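Uncharacterized protein (Eubacterium siraeum, PDB 4OBM) is of uncharacterised function but, as a member of the LytR-CpsA-Psr family, is probably concerned with the cell envelope and is a putative transcription regulator. Local coordinates at residues Asn51-Met56 with Lys214-Thr219; Phe176-Phe181 with Ser226-Tyr231. All coordinates share one frame; numbering follows the deposited sequence.

Interaction 1 (Asn51-Met56 with Lys214-Thr219); sequences NTFVLM and KAIVYT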
ATOM      1  N   ASN A  51       4.973  -0.186  15.590  1.00 36.95           N
ATOM      2  CA  ASN A  51       3.502  -0.218  15.520  1.00 35.27           C
ATOM      3  C   ASN A  51       3.022   0.677  14.366  1.00 35.73           C
ATOM      4  O   ASN A  51       2.122   1.506  14.532  1.00 34.59           O
ATOM      5  CB  ASN A  51       2.845   0.186  16.865  1.00 36.22           C
ATOM      6  CG  ASN A  51       3.038  -0.800  17.986  1.00 51.48           C
ATOM      7  OD1 ASN A  51       3.724  -0.524  18.973  1.00 43.13           O
ATOM      8  ND2 ASN A  51       2.418  -1.963  17.878  1.00 40.04           N
ATOM      9  N   THR A  52       3.681   0.544  13.208  1.00 32.42           N
ATOM     10  CA  THR A  52       3.360   1.350  12.037  1.00 31.65           C
ATOM     11  C   THR A  52       3.302   0.489  10.772  1.00 33.68           C
ATOM     12  O   THR A  52       3.873  -0.604  10.707  1.00 33.18           O
ATOM     13  CB  THR A  52       4.339   2.556  11.886  1.00 40.80           C
ATOM     14  OG1 THR A  52       3.720   3.558  11.072  1.00 36.43           O
ATOM     15  CG2 THR A  52       5.702   2.174  11.300  1.00 39.34           C
ATOM     16  N   PHE A  53       2.584   1.016   9.783  1.00 28.16           N
ATOM     17  CA  PHE A  53       2.434   0.474   8.444  1.00 26.40           C
ATOM     18  C   PHE A  53       3.053   1.506   7.499  1.00 29.94           C
ATOM     19  O   PHE A  53       2.634   2.657   7.525  1.00 30.47           O
ATOM     20  CB  PHE A  53       0.947   0.202   8.143  1.00 26.46           C
ATOM     21  CG  PHE A  53       0.345  -0.903   8.976  1.00 27.16           C
ATOM     22  CD1 PHE A  53       0.393  -2.231   8.544  1.00 29.45           C
ATOM     23  CD2 PHE A  53      -0.292  -0.623  10.184  1.00 28.09           C
ATOM     24  CE1 PHE A  53      -0.190  -3.255   9.305  1.00 30.13           C
ATOM     25  CE2 PHE A  53      -0.856  -1.653  10.953  1.00 30.69           C
ATOM     26  CZ  PHE A  53      -0.811  -2.962  10.503  1.00 28.19           C
ATOM     27  N   VAL A  54       4.109   1.132   6.753  1.00 25.86           N
ATOM     28  CA  VAL A  54       4.821   2.044   5.840  1.00 25.04           C
ATOM     29  C   VAL A  54       4.352   1.776   4.412  1.00 29.45           C
ATOM     30  O   VAL A  54       4.464   0.647   3.921  1.00 29.59           O
ATOM     31  CB  VAL A  54       6.366   1.932   5.968  1.00 28.97           C
ATOM     32  CG1 VAL A  54       7.080   2.946   5.068  1.00 28.48           C
ATOM     33  CG2 VAL A  54       6.811   2.099   7.419  1.00 29.60           C
ATOM     34  N   LEU A  55       3.841   2.803   3.747  1.00 25.28           N
ATOM     35  CA  LEU A  55       3.401   2.651   2.360  1.00 24.71           C
ATOM     36  C   LEU A  55       4.443   3.218   1.426  1.00 25.62           C
ATOM     37  O   LEU A  55       5.019   4.251   1.729  1.00 27.61           O
ATOM     38  CB  LEU A  55       2.044   3.331   2.095  1.00 24.92           C
ATOM     39  CG  LEU A  55       0.865   2.960   3.005  1.00 29.51           C
ATOM     40  CD1 LEU A  55      -0.133   4.102   3.077  1.00 28.64           C
ATOM     41  CD2 LEU A  55       0.177   1.697   2.515  1.00 31.56           C
HETATM   42  N   MSE A  56       4.695   2.543   0.299  1.00 18.71           N
HETATM   43  CA  MSE A  56       5.631   2.999  -0.735  1.00 16.17           C
HETATM   44  C   MSE A  56       4.998   2.863  -2.087  1.00 21.90           C
HETATM   45  O   MSE A  56       4.969   1.751  -2.606  1.00 22.00           O
HETATM   46  CB  MSE A  56       6.974   2.245  -0.713  1.00 16.48           C
HETATM   47  CG  MSE A  56       7.906   2.843   0.269  1.00 22.97           C
HETATM   48 SE   MSE A  56       9.604   1.996   0.298  0.75 27.39          SE
HETATM   49  CE  MSE A  56      10.305   2.506  -1.319  1.00 25.01           C
ATOM     50  N   LYS A 214      -2.648 -11.331  15.364  1.00 34.98           N
ATOM     51  CA  LYS A 214      -2.380 -10.973  16.771  1.00 35.32           C
ATOM     52  C   LYS A 214      -1.575  -9.682  16.858  1.00 36.75           C
ATOM     53  O   LYS A 214      -1.948  -8.812  17.633  1.00 35.61           O
ATOM     54  CB  LYS A 214      -1.675 -12.096  17.549  1.00 39.12           C
ATOM     55  CG  LYS A 214      -2.620 -13.213  17.968  1.00 57.78           C
ATOM     56  CD  LYS A 214      -1.954 -14.211  18.904  1.00 65.49           C
ATOM     57  CE  LYS A 214      -2.614 -15.569  18.855  1.00 72.68           C
ATOM     58  NZ  LYS A 214      -4.009 -15.544  19.370  1.00 78.76           N
ATOM     59  N   ALA A 215      -0.512  -9.542  16.044  1.00 33.47           N
ATOM     60  CA  ALA A 215       0.307  -8.315  15.993  1.00 33.90           C
ATOM     61  C   ALA A 215      -0.473  -7.132  15.396  1.00 35.31           C
ATOM     62  O   ALA A 215      -0.346  -6.018  15.899  1.00 34.47           O
ATOM     63  CB  ALA A 215       1.565  -8.551  15.178  1.00 34.95           C
ATOM     64  N   ILE A 216      -1.259  -7.376  14.307  1.00 31.05           N
ATOM     65  CA  ILE A 216      -2.076  -6.349  13.648  1.00 29.08           C
ATOM     66  C   ILE A 216      -3.064  -5.757  14.676  1.00 33.37           C
ATOM     67  O   ILE A 216      -3.032  -4.549  14.898  1.00 35.34           O
ATOM     68  CB  ILE A 216      -2.795  -6.893  12.374  1.00 31.07           C
ATOM     69  CG1 ILE A 216      -1.786  -7.399  11.325  1.00 30.38           C
ATOM     70  CG2 ILE A 216      -3.734  -5.832  11.772  1.00 31.49           C
ATOM     71  CD1 ILE A 216      -2.384  -8.274  10.181  1.00 30.50           C
ATOM     72  N   VAL A 217      -3.878  -6.597  15.341  1.00 29.04           N
ATOM     73  CA  VAL A 217      -4.869  -6.162  16.333  1.00 29.35           C
ATOM     74  C   VAL A 217      -4.158  -5.433  17.482  1.00 34.87           C
ATOM     75  O   VAL A 217      -4.645  -4.376  17.897  1.00 37.03           O
ATOM     76  CB  VAL A 217      -5.756  -7.327  16.828  1.00 34.15           C
ATOM     77  CG1 VAL A 217      -6.663  -6.908  17.992  1.00 34.68           C
ATOM     78  CG2 VAL A 217      -6.590  -7.903  15.682  1.00 33.04           C
ATOM     79  N   TYR A 218      -2.983  -5.938  17.934  1.00 29.36           N
ATOM     80  CA  TYR A 218      -2.204  -5.282  18.969  1.00 29.20           C
ATOM     81  C   TYR A 218      -1.893  -3.849  18.576  1.00 33.48           C
ATOM     82  O   TYR A 218      -2.161  -2.951  19.368  1.00 33.43           O
ATOM     83  CB  TYR A 218      -0.891  -6.034  19.288  1.00 30.21           C
ATOM     84  CG  TYR A 218       0.009  -5.282  20.254  1.00 31.34           C
ATOM     85  CD1 TYR A 218       0.858  -4.274  19.808  1.00 32.89           C
ATOM     86  CD2 TYR A 218       0.012  -5.579  21.610  1.00 33.98           C
ATOM     87  CE1 TYR A 218       1.640  -3.538  20.697  1.00 35.19           C
ATOM     88  CE2 TYR A 218       0.805  -4.862  22.507  1.00 35.93           C
ATOM     89  CZ  TYR A 218       1.626  -3.850  22.043  1.00 43.05           C
ATOM     90  OH  TYR A 218       2.435  -3.154  22.906  1.00 49.76           O
ATOM     91  N   THR A 219      -1.284  -3.643  17.381  1.00 30.96           N
ATOM     92  CA  THR A 219      -0.853  -2.341  16.844  1.00 30.20           C
ATOM     93  C   THR A 219      -2.026  -1.356  16.694  1.00 32.82           C
ATOM     94  O   THR A 219      -1.858  -0.168  16.989  1.00 33.43           O
ATOM     95  CB  THR A 219      -0.095  -2.555  15.512  1.00 33.79           C
ATOM     96  OG1 THR A 219       1.227  -2.989  15.825  1.00 33.13           O
ATOM     97  CG2 THR A 219      -0.005  -1.299  14.650  1.00 29.12           C
TER
HETATM   98  O   HOH W   1       4.932  -1.915  21.221  1.00 47.01           O
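A short polar clasp backed by apolar packing joins Asn51, in the turn leading into strand 52-58, to Thr219 near the end of helix 213-220. Asn51 ND2 donates to Thr219 OG1 at 2.6 Å, with an N-H...O angle of 160° and the hydroxyl close to the amide plane, a short and nearly straight bond. The same nitrogen lies at the edge of the Tyr218 ring, 3.3 Å from CE1, with the amide and ring planes only 25° apart. On the other branch of the amide, a water donates to Asn51 OD1 at 2.9 Å and is also hydrogen-bonded to Tyr218 OH (3.3 Å). Replacing Asn51 by an alanine would probably leave Thr219 OG1 without its amide donor and the water without its carbonyl acceptor. With OG1 beside the backbone N (chi1 -78°), Thr219 has its methyl anti to that N, and CG2 comes 3.8 Å from Phe53 CE2. Ile216 adds its CG2 4.3 Å from Phe53 CZ. Asn51 and Thr52 both face Ile47 in a G1 beta bulge that ends the hairpin between strands 40-47 and 52-58. Tyr46 OH is a second partner of Thr219 OG1, and the Tyr46 ring stacks on Phe53. The threonine thus works with both its branches: the hydroxyl, held by two groups, fixes the hairpin turn to the helix, while the methyl packs against Phe53.

Interaction 2 (Phe176-Phe181 with Ser226-Tyr231); sequences FIDQNF and SVTDFY
Ser226 OG donates to Asp178 OD2 at 2.6 Å, the shortest bond of the contact, approaching on the syn side and tilted out of the carboxylate plane. The backbone N of Val227 reaches the other oxygen, Asp178 OD1, at 3.0 Å; its N-H...O angle is 167°, but it comes from above the plane, 44° out. Thr228 OG1 stands 3.1 Å from Asp178 OD1 and about as far from OD2, a weak pairing in which its one proton is not settled, as Ser174 O, a turn back along the helix, is also within reach. Having CG beside the backbone N (chi1 -71°), Asp178 turns its carboxylate off the helix and into the bend of residues 226-228. That bend is an ST turn: Thr228 N donates back to Ser226 OG at 3.3 Å, so the serine hydroxyl accepts from its own segment while donating to the aspartate. Beside this polar cluster, Ile177 CG2 packs 3.7 Å from Thr228 CG2 and 3.9 Å from Val227 CG2. The contact fastens helix 164-181 to the start of an outermost strand of the sheet. With one backbone N-H and one hydroxyl firmly directed at it, the carboxylate is likely to be stabilised as the anion, its charge met by neutral donors in the bonds across this contact.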
ATOM      1  N   PHE A 176      -7.299   6.401   5.189  1.00 26.03           N
ATOM      2  CA  PHE A 176      -8.243   5.264   5.173  1.00 26.15           C
ATOM      3  C   PHE A 176      -7.899   4.217   6.255  1.00 30.42           C
ATOM      4  O   PHE A 176      -8.804   3.718   6.925  1.00 29.49           O
ATOM      5  CB  PHE A 176      -8.263   4.605   3.767  1.00 27.20           C
ATOM      6  CG  PHE A 176      -9.052   3.317   3.677  1.00 27.82           C
ATOM      7  CD1 PHE A 176     -10.442   3.322   3.780  1.00 29.99           C
ATOM      8  CD2 PHE A 176      -8.405   2.098   3.497  1.00 27.40           C
ATOM      9  CE1 PHE A 176     -11.168   2.125   3.723  1.00 30.35           C
ATOM     10  CE2 PHE A 176      -9.133   0.906   3.453  1.00 30.07           C
ATOM     11  CZ  PHE A 176     -10.509   0.928   3.554  1.00 28.21           C
ATOM     12  N   ILE A 177      -6.595   3.908   6.431  1.00 28.24           N
ATOM     13  CA  ILE A 177      -6.109   2.939   7.417  1.00 27.69           C
ATOM     14  C   ILE A 177      -6.263   3.506   8.842  1.00 32.86           C
ATOM     15  O   ILE A 177      -6.708   2.789   9.731  1.00 32.06           O
ATOM     16  CB  ILE A 177      -4.651   2.474   7.126  1.00 30.09           C
ATOM     17  CG1 ILE A 177      -4.591   1.624   5.823  1.00 29.61           C
ATOM     18  CG2 ILE A 177      -4.059   1.685   8.323  1.00 29.37           C
ATOM     19  CD1 ILE A 177      -3.190   1.499   5.162  1.00 34.31           C
ATOM     20  N   ASP A 178      -5.879   4.772   9.053  1.00 30.56           N
ATOM     21  CA  ASP A 178      -5.965   5.440  10.357  1.00 30.16           C
ATOM     22  C   ASP A 178      -7.395   5.656  10.835  1.00 33.05           C
ATOM     23  O   ASP A 178      -7.671   5.457  12.019  1.00 34.79           O
ATOM     24  CB  ASP A 178      -5.257   6.796  10.306  1.00 31.61           C
ATOM     25  CG  ASP A 178      -3.753   6.709  10.212  1.00 34.64           C
ATOM     26  OD1 ASP A 178      -3.205   5.595  10.417  1.00 34.07           O
ATOM     27  OD2 ASP A 178      -3.117   7.760  10.000  1.00 34.96           O
ATOM     28  N   GLN A 179      -8.293   6.084   9.945  1.00 27.17           N
ATOM     29  CA  GLN A 179      -9.667   6.392  10.348  1.00 27.90           C
ATOM     30  C   GLN A 179     -10.566   5.174  10.524  1.00 34.41           C
ATOM     31  O   GLN A 179     -11.574   5.279  11.235  1.00 35.65           O
ATOM     32  CB  GLN A 179     -10.320   7.338   9.341  1.00 28.67           C
ATOM     33  CG  GLN A 179      -9.731   8.741   9.380  1.00 30.67           C
ATOM     34  CD  GLN A 179     -10.067   9.506   8.138  1.00 41.32           C
ATOM     35  OE1 GLN A 179     -11.139   9.332   7.551  1.00 34.99           O
ATOM     36  NE2 GLN A 179      -9.175  10.399   7.735  1.00 23.42           N
ATOM     37  N   ASN A 180     -10.243   4.044   9.872  1.00 30.70           N
ATOM     38  CA  ASN A 180     -11.112   2.868   9.911  1.00 30.34           C
ATOM     39  C   ASN A 180     -10.482   1.600  10.466  1.00 34.88           C
ATOM     40  O   ASN A 180     -11.213   0.623  10.612  1.00 35.77           O
ATOM     41  CB  ASN A 180     -11.616   2.558   8.515  1.00 27.90           C
ATOM     42  CG  ASN A 180     -12.476   3.621   7.925  1.00 40.26           C
ATOM     43  OD1 ASN A 180     -13.617   3.831   8.349  1.00 35.69           O
ATOM     44  ND2 ASN A 180     -11.940   4.302   6.926  1.00 29.85           N
ATOM     45  N   PHE A 181      -9.162   1.563  10.719  1.00 30.88           N
ATOM     46  CA  PHE A 181      -8.556   0.324  11.234  1.00 31.32           C
ATOM     47  C   PHE A 181      -8.102   0.469  12.663  1.00 36.00           C
ATOM     48  O   PHE A 181      -8.029  -0.539  13.358  1.00 35.24           O
ATOM     49  CB  PHE A 181      -7.386  -0.172  10.367  1.00 32.56           C
ATOM     50  CG  PHE A 181      -7.800  -0.824   9.075  1.00 32.42           C
ATOM     51  CD1 PHE A 181      -8.206  -0.058   7.990  1.00 34.31           C
ATOM     52  CD2 PHE A 181      -7.747  -2.205   8.929  1.00 33.98           C
ATOM     53  CE1 PHE A 181      -8.578  -0.663   6.789  1.00 34.85           C
ATOM     54  CE2 PHE A 181      -8.104  -2.810   7.724  1.00 35.52           C
ATOM     55  CZ  PHE A 181      -8.518  -2.035   6.661  1.00 33.63           C
ATOM     56  N   SER A 226      -2.430   7.812  14.550  1.00 33.37           N
ATOM     57  CA  SER A 226      -1.939   7.267  13.292  1.00 31.83           C
ATOM     58  C   SER A 226      -1.067   6.019  13.476  1.00 35.06           C
ATOM     59  O   SER A 226      -0.205   5.961  14.360  1.00 34.07           O
ATOM     60  CB  SER A 226      -1.156   8.324  12.527  1.00 33.24           C
ATOM     61  OG  SER A 226      -0.818   7.870  11.229  1.00 36.20           O
ATOM     62  N   VAL A 227      -1.291   5.035  12.593  1.00 30.93           N
ATOM     63  CA  VAL A 227      -0.517   3.796  12.517  1.00 30.51           C
ATOM     64  C   VAL A 227       0.145   3.734  11.121  1.00 34.72           C
ATOM     65  O   VAL A 227       0.585   2.674  10.676  1.00 34.97           O
ATOM     66  CB  VAL A 227      -1.357   2.523  12.835  1.00 32.34           C
ATOM     67  CG1 VAL A 227      -1.811   2.517  14.296  1.00 32.00           C
ATOM     68  CG2 VAL A 227      -2.536   2.367  11.868  1.00 30.52           C
ATOM     69  N   THR A 228       0.211   4.873  10.431  1.00 31.68           N
ATOM     70  CA  THR A 228       0.795   4.870   9.092  1.00 31.07           C
ATOM     71  C   THR A 228       1.913   5.896   8.925  1.00 37.20           C
ATOM     72  O   THR A 228       2.082   6.826   9.717  1.00 37.21           O
ATOM     73  CB  THR A 228      -0.282   5.039   7.989  1.00 30.58           C
ATOM     74  OG1 THR A 228      -1.114   6.170   8.247  1.00 28.51           O
ATOM     75  CG2 THR A 228      -1.131   3.808   7.824  1.00 27.31           C
ATOM     76  N   ASP A 229       2.700   5.650   7.879  1.00 33.96           N
ATOM     77  CA  ASP A 229       3.812   6.417   7.370  1.00 33.44           C
ATOM     78  C   ASP A 229       3.964   6.077   5.903  1.00 34.54           C
ATOM     79  O   ASP A 229       3.419   5.078   5.438  1.00 31.75           O
ATOM     80  CB  ASP A 229       5.099   6.109   8.147  1.00 36.48           C
ATOM     81  CG  ASP A 229       5.255   6.939   9.395  1.00 54.62           C
ATOM     82  OD1 ASP A 229       5.666   8.115   9.275  1.00 58.46           O
ATOM     83  OD2 ASP A 229       4.972   6.414  10.498  1.00 59.42           O
ATOM     84  N   PHE A 230       4.677   6.916   5.164  1.00 32.70           N
ATOM     85  CA  PHE A 230       4.940   6.661   3.764  1.00 32.57           C
ATOM     86  C   PHE A 230       6.240   7.300   3.347  1.00 36.99           C
ATOM     87  O   PHE A 230       6.648   8.320   3.899  1.00 37.67           O
ATOM     88  CB  PHE A 230       3.772   7.107   2.845  1.00 33.84           C
ATOM     89  CG  PHE A 230       3.529   8.588   2.696  1.00 35.58           C
ATOM     90  CD1 PHE A 230       4.282   9.346   1.807  1.00 39.37           C
ATOM     91  CD2 PHE A 230       2.484   9.207   3.368  1.00 38.03           C
ATOM     92  CE1 PHE A 230       4.039  10.717   1.647  1.00 41.19           C
ATOM     93  CE2 PHE A 230       2.240  10.576   3.214  1.00 41.62           C
ATOM     94  CZ  PHE A 230       3.016  11.325   2.350  1.00 40.26           C
ATOM     95  N   TYR A 231       6.880   6.675   2.363  1.00 33.25           N
ATOM     96  CA  TYR A 231       8.068   7.142   1.667  1.00 32.82           C
ATOM     97  C   TYR A 231       7.743   7.166   0.162  1.00 35.85           C
ATOM     98  O   TYR A 231       7.113   6.230  -0.346  1.00 32.90           O
ATOM     99  CB  TYR A 231       9.306   6.272   1.969  1.00 34.25           C
ATOM    100  CG  TYR A 231      10.502   6.750   1.181  1.00 36.34           C
ATOM    101  CD1 TYR A 231      11.151   7.933   1.520  1.00 39.38           C
ATOM    102  CD2 TYR A 231      10.882   6.115   0.003  1.00 36.64           C
ATOM    103  CE1 TYR A 231      12.169   8.451   0.727  1.00 41.50           C
ATOM    104  CE2 TYR A 231      11.898   6.627  -0.800  1.00 38.12           C
ATOM    105  CZ  TYR A 231      12.544   7.792  -0.428  1.00 45.74           C
ATOM    106  OH  TYR A 231      13.562   8.301  -1.187  1.00 47.12           O
TER

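Overall arrangement
Both interactions reach the same mixed sheet, through the neighbouring parallel strands 52-58 and 228-230. Their centres lie 9 Å apart, and Phe53 N to Val227 O and Leu55 N to Asp229 O, probable hydrogen bonds, connect them directly. Helix 213-220, used in interaction 1, precedes strand 228-230, used in interaction 2, so the chain returns from one contact to the other. Interaction 2 is the more buried, and there an acidic side chain of a long helix takes neutral donors from a bend. Interaction 1 is only partly buried: a neutral amide meets a hydroxyl, a water links the amide to a tyrosine hydroxyl, and an aromatic ring packs against a threonine methyl and an isoleucine.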